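Local coordinates for protein NAD dependent epimerase/dehydratase family (uncultured archaeon MedDCM-OCT-S05-C57, PDB 5Y1F) that binds NAD+ and probably oxidises L-threonine at its C3 position, as a monomeric member of the NAD-dependent epimerase/dehydratase family, at residues 166-171 against 248-253; 185-190 against 200-205. One frame throughout, in Å; residues are numbered along the deposited sequence.

Interaction 1. Residues 166-171 against 248-253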
loop_
_atom_site.group_PDB
_atom_site.type_symbol
_atom_site.label_atom_id
_atom_site.label_comp_id
_atom_site.label_asym_id
_atom_site.label_seq_id
_atom_site.Cartn_x
_atom_site.Cartn_y
_atom_site.Cartn_z
ATOM N N LEU A 166 4.880 -6.057 -15.929
ATOM C CA LEU A 166 5.528 -7.329 -15.731
ATOM C C LEU A 166 4.567 -8.341 -15.128
ATOM O O LEU A 166 4.557 -9.507 -15.520
ATOM C CB LEU A 166 6.767 -7.127 -14.854
ATOM C CG LEU A 166 7.773 -8.263 -14.838
ATOM C CD1 LEU A 166 8.307 -8.597 -16.213
ATOM C CD2 LEU A 166 8.904 -7.989 -13.861
ATOM N N CYS A 167 3.803 -7.933 -14.098
ATOM C CA CYS A 167 2.815 -8.825 -13.547
ATOM C C CYS A 167 1.849 -9.311 -14.601
ATOM O O CYS A 167 1.516 -10.499 -14.645
ATOM C CB CYS A 167 2.044 -8.152 -12.397
ATOM S SG CYS A 167 3.000 -7.895 -10.889
ATOM N N ASP A 168 1.341 -8.399 -15.410
ATOM C CA ASP A 168 0.359 -8.813 -16.408
ATOM C C ASP A 168 0.969 -9.716 -17.474
ATOM O O ASP A 168 0.296 -10.622 -17.956
ATOM C CB ASP A 168 -0.401 -7.610 -16.948
ATOM C CG ASP A 168 -1.431 -7.066 -15.962
ATOM O OD1 ASP A 168 -1.814 -7.713 -14.969
ATOM O OD2 ASP A 168 -1.929 -5.936 -16.197
ATOM N N THR A 169 2.240 -9.536 -17.791
ATOM C CA THR A 169 2.965 -10.481 -18.642
ATOM C C THR A 169 3.040 -11.848 -17.990
ATOM O O THR A 169 2.811 -12.872 -18.648
ATOM C CB THR A 169 4.358 -9.994 -18.933
ATOM O OG1 THR A 169 4.278 -8.768 -19.659
ATOM C CG2 THR A 169 5.167 -11.017 -19.732
ATOM N N TYR A 170 3.297 -11.925 -16.704
ATOM C CA TYR A 170 3.333 -13.220 -16.048
ATOM C C TYR A 170 1.991 -13.861 -16.042
ATOM O O TYR A 170 1.887 -15.100 -16.132
ATOM C CB TYR A 170 3.942 -13.109 -14.650
ATOM C CG TYR A 170 5.472 -13.296 -14.671
ATOM C CD1 TYR A 170 6.061 -14.519 -14.243
ATOM C CD2 TYR A 170 6.296 -12.365 -15.223
ATOM C CE1 TYR A 170 7.414 -14.727 -14.342
ATOM C CE2 TYR A 170 7.652 -12.613 -15.364
ATOM C CZ TYR A 170 8.205 -13.775 -14.837
ATOM O OH TYR A 170 9.578 -14.003 -14.917
ATOM N N PHE A 171 0.918 -13.090 -15.909
ATOM C CA PHE A 171 -0.380 -13.647 -15.990
ATOM C C PHE A 171 -0.668 -14.187 -17.412
ATOM O O PHE A 171 -1.068 -15.358 -17.564
ATOM C CB PHE A 171 -1.467 -12.623 -15.587
ATOM C CG PHE A 171 -2.860 -13.108 -15.823
ATOM C CD1 PHE A 171 -3.361 -14.133 -15.103
ATOM C CD2 PHE A 171 -3.633 -12.591 -16.835
ATOM C CE1 PHE A 171 -4.595 -14.667 -15.369
ATOM C CE2 PHE A 171 -4.879 -13.105 -17.083
ATOM C CZ PHE A 171 -5.365 -14.122 -16.348
ATOM N N ASN A 248 -11.661 -8.819 -14.603
ATOM C CA ASN A 248 -11.290 -8.232 -15.861
ATOM C C ASN A 248 -9.949 -7.518 -15.864
ATOM O O ASN A 248 -9.453 -7.117 -16.920
ATOM C CB ASN A 248 -12.398 -7.322 -16.360
ATOM C CG ASN A 248 -13.643 -8.096 -16.718
ATOM O OD1 ASN A 248 -13.576 -8.962 -17.600
ATOM N ND2 ASN A 248 -14.727 -7.914 -15.979
ATOM N N TYR A 249 -9.400 -7.297 -14.673
ATOM C CA TYR A 249 -8.075 -6.711 -14.484
ATOM C C TYR A 249 -7.328 -7.633 -13.520
ATOM O O TYR A 249 -7.928 -8.437 -12.843
ATOM C CB TYR A 249 -8.214 -5.284 -13.950
ATOM C CG TYR A 249 -8.920 -4.418 -14.940
ATOM C CD1 TYR A 249 -10.316 -4.341 -14.953
ATOM C CD2 TYR A 249 -8.235 -3.759 -15.948
ATOM C CE1 TYR A 249 -10.982 -3.673 -15.956
ATOM C CE2 TYR A 249 -8.915 -3.090 -16.952
ATOM C CZ TYR A 249 -10.286 -3.054 -16.930
ATOM O OH TYR A 249 -10.895 -2.383 -17.971
ATOM N N HIS A 250 -6.006 -7.491 -13.483
ATOM C CA HIS A 250 -5.166 -8.406 -12.725
ATOM C C HIS A 250 -4.275 -7.643 -11.765
ATOM O O HIS A 250 -4.599 -7.556 -10.576
ATOM C CB HIS A 250 -4.448 -9.377 -13.662
ATOM C CG HIS A 250 -5.416 -10.264 -14.353
ATOM N ND1 HIS A 250 -6.116 -9.924 -15.487
ATOM C CD2 HIS A 250 -6.014 -11.352 -13.847
ATOM C CE1 HIS A 250 -7.015 -10.880 -15.718
ATOM N NE2 HIS A 250 -7.000 -11.723 -14.717
ATOM N N SER A 251 -3.240 -6.982 -12.272
ATOM C CA SER A 251 -2.220 -6.355 -11.418
ATOM C C SER A 251 -2.562 -4.975 -10.892
ATOM O O SER A 251 -1.861 -4.442 -10.031
ATOM C CB SER A 251 -0.921 -6.175 -12.198
ATOM O OG SER A 251 -1.057 -5.187 -13.204
ATOM N N ASN A 252 -3.634 -4.364 -11.370
ATOM C CA ASN A 252 -3.738 -2.929 -11.326
ATOM C C ASN A 252 -5.130 -2.338 -11.151
ATOM O O ASN A 252 -5.409 -1.282 -11.681
ATOM C CB ASN A 252 -3.108 -2.359 -12.590
ATOM C CG ASN A 252 -3.793 -2.810 -13.843
ATOM O OD1 ASN A 252 -4.767 -3.587 -13.831
ATOM N ND2 ASN A 252 -3.209 -2.386 -14.995
ATOM N N TYR A 253 -5.945 -2.918 -10.298
ATOM C CA TYR A 253 -7.245 -2.296 -10.019
ATOM C C TYR A 253 -7.126 -0.930 -9.422
ATOM O O TYR A 253 -6.558 -0.783 -8.327
ATOM C CB TYR A 253 -8.067 -3.157 -9.086
ATOM C CG TYR A 253 -8.840 -4.275 -9.794
ATOM C CD1 TYR A 253 -10.080 -4.012 -10.403
ATOM C CD2 TYR A 253 -8.354 -5.575 -9.853
ATOM C CE1 TYR A 253 -10.777 -4.985 -11.081
ATOM C CE2 TYR A 253 -9.097 -6.553 -10.474
ATOM C CZ TYR A 253 -10.252 -6.242 -11.139
ATOM O OH TYR A 253 -10.972 -7.274 -11.786
HETATM O O HOH W 1 -4.613 -5.821 -15.393
#
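The rings of Phe171 and His250 lie face to face, centroids 3.8 Å apart and planes inclined by 17°. CD2 of His250 sits over the centre of the phenyl ring, while CE2 of Phe171 comes over the imidazole nearer its rim; the closest atoms are Phe171 CZ and His250 NE2, at 3.3 Å. With CG anti to the backbone N (chi1 173°), Phe171 reaches out from its helix to meet the imidazole. Replacing Phe171 by an alanine would remove the phenyl, and the imidazole would probably lose its stacking partner and be freer to turn about chi2.

One turn back, Asp168 turns its carboxylate to the loop. Its OD1 accepts the backbone N-H of Ser251 at 3.1 Å through the syn lone pair, a rather bent bond (139°). Asp168 OD2 accepts a hydrogen bond from a water 2.8 Å away, which also donates to Asn252 OD1 and accepts from the backbone N of His250, so both carboxylate oxygens hold the loop backbone, one directly and one through solvent. Deeper in, CB of Cys167 packs on CB of Ser251 at 3.6 Å. On the same helix, Glu164 accepts hydrogen bonds from Ser251 OG at its backbone O and from Asn252 ND2 at its OE2.

The stack and the carboxylate together join the loop that leads into strand 253-254 to helix 155-174, which carries the NAD-binding Tyr156 and Lys160 in this Rossmann-type short-chain dehydrogenase fold.

Interaction 2. Residues 185-190 against 200-205; sequences GLISWK and YAVEMY. With NAD (nicotinamide-adenine-dinucleotide), chain B.
Ile187 spreads its two branches over the helix 200-205: CD1 rests on CB of Ala201 at 3.7 Å, while CG2 meets CG2 of Val202 and CE2 of Tyr205, each at 4.1 Å. The branching at CB divides the work. CG1 is anti to the carbonyl carbon (chi1 -65°) and carries CD1 to Ala201, whereas CG2, anti to the backbone N, is the branch that reaches Val202 and Tyr205. The isoleucine and Tyr205 side chains cross nearly at right angles, and those of Ile187 and Val202 lie alongside one another, running opposite ways.

Val202 works chiefly against the strand backbone. Its CG2 lies 3.7 Å from CA of Ile187, and its CG1 touches the carbonyl O of Ser188 at 3.5 Å. No hydrogen bond joins the two segments, and the backbone N of Ser188, buried here, finds no partner. Strand 185-187 and the helix run in nearly the same direction, their axes 21° apart and 8.1 Å at closest approach.

Leu186 points away from the helix, to the cofactor. Its backbone N donates to O7N of the nicotinamide carboxamide of NAD at 3.0 Å (139°), and its CG and CD1 pack against the carboxamide carbon C7N. The carbonyl O of Leu186 and the hydroxyl of Ser188 are both bonded to Gln30 NE2, from the start of helix 30-43, while Tyr205 OH is tied to Thr316 of helix 312-326.

Consecutive residues of the strand therefore serve opposite sides: Leu186 lines the nicotinamide end of the NAD pocket and Ile187 packs on helix 199-211, an arrangement that fits the end of a parallel strand in a Rossmann-type dinucleotide-binding fold.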
loop_
_atom_site.group_PDB
_atom_site.type_symbol
_atom_site.label_atom_id
_atom_site.label_comp_id
_atom_site.label_asym_id
_atom_site.label_seq_id
_atom_site.Cartn_x
_atom_site.Cartn_y
_atom_site.Cartn_z
ATOM N N GLY A 185 -3.479 6.796 -0.980
ATOM C CA GLY A 185 -2.755 7.041 0.263
ATOM C C GLY A 185 -3.419 6.300 1.403
ATOM O O GLY A 185 -4.628 6.452 1.569
ATOM N N LEU A 186 -2.671 5.610 2.249
ATOM C CA LEU A 186 -3.259 4.780 3.304
ATOM C C LEU A 186 -2.979 5.398 4.655
ATOM O O LEU A 186 -1.864 5.824 4.955
ATOM C CB LEU A 186 -2.781 3.341 3.241
ATOM C CG LEU A 186 -3.033 2.632 1.926
ATOM C CD1 LEU A 186 -2.574 1.196 1.982
ATOM C CD2 LEU A 186 -4.462 2.714 1.488
ATOM N N ILE A 187 -3.997 5.372 5.524
ATOM C CA ILE A 187 -3.915 5.995 6.842
ATOM C C ILE A 187 -4.133 4.931 7.901
ATOM O O ILE A 187 -5.042 4.113 7.796
ATOM C CB ILE A 187 -5.000 7.081 6.969
ATOM C CG1 ILE A 187 -4.714 8.212 5.963
ATOM C CG2 ILE A 187 -5.101 7.629 8.363
ATOM C CD1 ILE A 187 -5.875 9.163 5.710
ATOM N N SER A 188 -3.247 4.893 8.890
ATOM C CA SER A 188 -3.311 3.917 9.958
ATOM C C SER A 188 -2.651 4.518 11.187
ATOM O O SER A 188 -1.865 5.462 11.063
ATOM C CB SER A 188 -2.583 2.634 9.555
ATOM O OG SER A 188 -1.189 2.892 9.411
ATOM N N TRP A 189 -2.936 3.899 12.336
ATOM C CA TRP A 189 -2.292 4.287 13.616
ATOM C C TRP A 189 -1.373 3.240 14.147
ATOM O O TRP A 189 -0.556 3.565 15.017
ATOM C CB TRP A 189 -3.318 4.684 14.648
ATOM C CG TRP A 189 -4.311 3.593 14.959
ATOM C CD1 TRP A 189 -5.483 3.355 14.362
ATOM C CD2 TRP A 189 -4.112 2.540 15.900
ATOM N NE1 TRP A 189 -6.057 2.222 14.865
ATOM C CE2 TRP A 189 -5.204 1.677 15.787
ATOM C CE3 TRP A 189 -3.090 2.237 16.804
ATOM C CZ2 TRP A 189 -5.359 0.538 16.618
ATOM C CZ3 TRP A 189 -3.216 1.094 17.599
ATOM C CH2 TRP A 189 -4.344 0.263 17.484
ATOM N N LYS A 190 -1.424 2.016 13.691
ATOM C CA LYS A 190 -0.585 0.953 14.283
ATOM C C LYS A 190 0.881 1.020 13.938
ATOM O O LYS A 190 1.708 0.429 14.618
ATOM C CB LYS A 190 -1.071 -0.422 13.905
ATOM C CG LYS A 190 -2.329 -0.834 14.631
ATOM C CD LYS A 190 -2.628 -2.296 14.359
ATOM C CE LYS A 190 -3.711 -2.790 15.284
ATOM N NZ LYS A 190 -4.039 -4.207 14.956
ATOM N N TYR A 200 1.421 12.839 5.390
ATOM C CA TYR A 200 0.984 14.017 6.111
ATOM C C TYR A 200 -0.345 13.764 6.803
ATOM O O TYR A 200 -0.632 14.391 7.827
ATOM C CB TYR A 200 0.883 15.273 5.194
ATOM C CG TYR A 200 -0.083 15.155 4.031
ATOM C CD1 TYR A 200 0.371 14.702 2.802
ATOM C CD2 TYR A 200 -1.438 15.486 4.128
ATOM C CE1 TYR A 200 -0.486 14.581 1.733
ATOM C CE2 TYR A 200 -2.308 15.335 3.074
ATOM C CZ TYR A 200 -1.824 14.894 1.847
ATOM O OH TYR A 200 -2.649 14.758 0.754
ATOM N N ALA A 201 -1.179 12.896 6.255
ATOM C CA ALA A 201 -2.464 12.634 6.880
ATOM C C ALA A 201 -2.249 11.843 8.187
ATOM O O ALA A 201 -2.692 12.285 9.297
ATOM C CB ALA A 201 -3.419 11.957 5.911
ATOM N N VAL A 202 -1.396 10.840 8.167
ATOM C CA VAL A 202 -1.095 10.098 9.357
ATOM C C VAL A 202 -0.434 10.996 10.391
ATOM O O VAL A 202 -0.823 10.998 11.567
ATOM C CB VAL A 202 -0.257 8.847 9.051
ATOM C CG1 VAL A 202 0.202 8.158 10.300
ATOM C CG2 VAL A 202 -1.058 7.867 8.220
ATOM N N GLU A 203 0.592 11.717 9.974
ATOM C CA GLU A 203 1.322 12.593 10.908
ATOM C C GLU A 203 0.443 13.626 11.542
ATOM O O GLU A 203 0.588 13.951 12.739
ATOM C CB GLU A 203 2.490 13.277 10.217
ATOM C CG GLU A 203 3.584 12.359 9.735
ATOM C CD GLU A 203 4.727 13.062 9.008
ATOM O OE1 GLU A 203 5.662 12.332 8.605
ATOM O OE2 GLU A 203 4.648 14.301 8.835
ATOM N N MET A 204 -0.540 14.117 10.823
ATOM C CA MET A 204 -1.400 15.161 11.342
ATOM C C MET A 204 -2.140 14.546 12.535
ATOM O O MET A 204 -2.306 15.212 13.578
ATOM C CB MET A 204 -2.390 15.651 10.274
ATOM C CG MET A 204 -3.053 16.904 10.679
ATOM S SD MET A 204 -4.273 17.502 9.476
ATOM C CE MET A 204 -3.180 18.194 8.222
ATOM N N TYR A 205 -2.683 13.323 12.393
ATOM C CA TYR A 205 -3.342 12.702 13.527
ATOM C C TYR A 205 -2.383 12.513 14.716
ATOM O O TYR A 205 -2.751 12.813 15.865
ATOM C CB TYR A 205 -3.911 11.331 13.116
ATOM C CG TYR A 205 -5.164 11.345 12.306
ATOM C CD1 TYR A 205 -6.388 11.629 12.888
ATOM C CD2 TYR A 205 -5.157 11.054 10.946
ATOM C CE1 TYR A 205 -7.595 11.509 12.179
ATOM C CE2 TYR A 205 -6.328 11.029 10.213
ATOM C CZ TYR A 205 -7.546 11.194 10.848
ATOM O OH TYR A 205 -8.701 11.128 10.121
HETATM P PA NAD B . 6.566 0.417 3.886
HETATM O O1A NAD B . 5.886 0.766 5.223
HETATM O O2A NAD B . 7.798 1.255 3.481
HETATM O O5B NAD B . 6.958 -1.156 3.980
HETATM C C5B NAD B . 7.840 -1.715 3.030
HETATM C C4B NAD B . 8.715 -2.709 3.732
HETATM O O4B NAD B . 9.617 -3.140 2.698
HETATM C C3B NAD B . 9.557 -2.113 4.848
HETATM O O3B NAD B . 9.276 -2.807 6.042
HETATM C C2B NAD B . 11.002 -2.319 4.369
HETATM O O2B NAD B . 11.946 -2.709 5.383
HETATM C C1B NAD B . 10.846 -3.414 3.333
HETATM N N9A NAD B . 11.959 -3.377 2.363
HETATM C C8A NAD B . 12.556 -2.285 1.848
HETATM N N7A NAD B . 13.589 -2.631 1.082
HETATM C C5A NAD B . 13.662 -3.959 1.159
HETATM C C6A NAD B . 14.561 -4.972 0.590
HETATM N N6A NAD B . 15.598 -4.621 -0.208
HETATM N N1A NAD B . 14.303 -6.251 0.849
HETATM C C2A NAD B . 13.321 -6.599 1.662
HETATM N N3A NAD B . 12.454 -5.744 2.205
HETATM C C4A NAD B . 12.597 -4.447 1.978
HETATM O O3 NAD B . 5.541 0.436 2.657
HETATM P PN NAD B . 3.944 0.222 2.725
HETATM O O1N NAD B . 3.589 -0.857 3.757
HETATM O O2N NAD B . 3.270 1.569 2.900
HETATM O O5D NAD B . 3.672 -0.328 1.228
HETATM C C5D NAD B . 3.641 -1.699 0.984
HETATM C C4D NAD B . 3.295 -1.845 -0.503
HETATM O O4D NAD B . 2.076 -1.108 -0.792
HETATM C C3D NAD B . 4.370 -1.315 -1.426
HETATM O O3D NAD B . 4.317 -2.059 -2.673
HETATM C C2D NAD B . 3.863 0.102 -1.751
HETATM O O2D NAD B . 4.386 0.563 -3.021
HETATM C C1D NAD B . 2.344 -0.144 -1.795
HETATM N N1N NAD B . 1.575 1.095 -1.557
HETATM C C2N NAD B . 1.457 1.671 -0.322
HETATM C C3N NAD B . 0.738 2.831 -0.150
HETATM C C7N NAD B . 0.537 3.492 1.211
HETATM O O7N NAD B . -0.058 4.535 1.261
HETATM N N7N NAD B . 0.969 2.900 2.295
HETATM C C4N NAD B . 0.124 3.416 -1.244
HETATM C C5N NAD B . 0.287 2.854 -2.500
HETATM C C6N NAD B . 1.016 1.687 -2.626
#

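Strand 178-187 follows helix 155-174 directly in the chain and links the neighbourhoods of the two contacts, whose centres lie about 29 Å apart on opposite sides of the chain's centre. Interaction 1 is partly buried and joins a helix to a loop with mixed chemistry: a stacked aromatic pair, a carboxylate and a bridging water. Interaction 2 is wholly buried and joins strand to helix by van der Waals packing with no hydrogen bond across, its polar bonds going to the cofactor, to neighbouring strands and to other helices. Interaction 2 touches NAD itself, whereas the Cys167 side chain of interaction 1 stays about 10 Å from it, on the helix that also carries Tyr156 and Lys160.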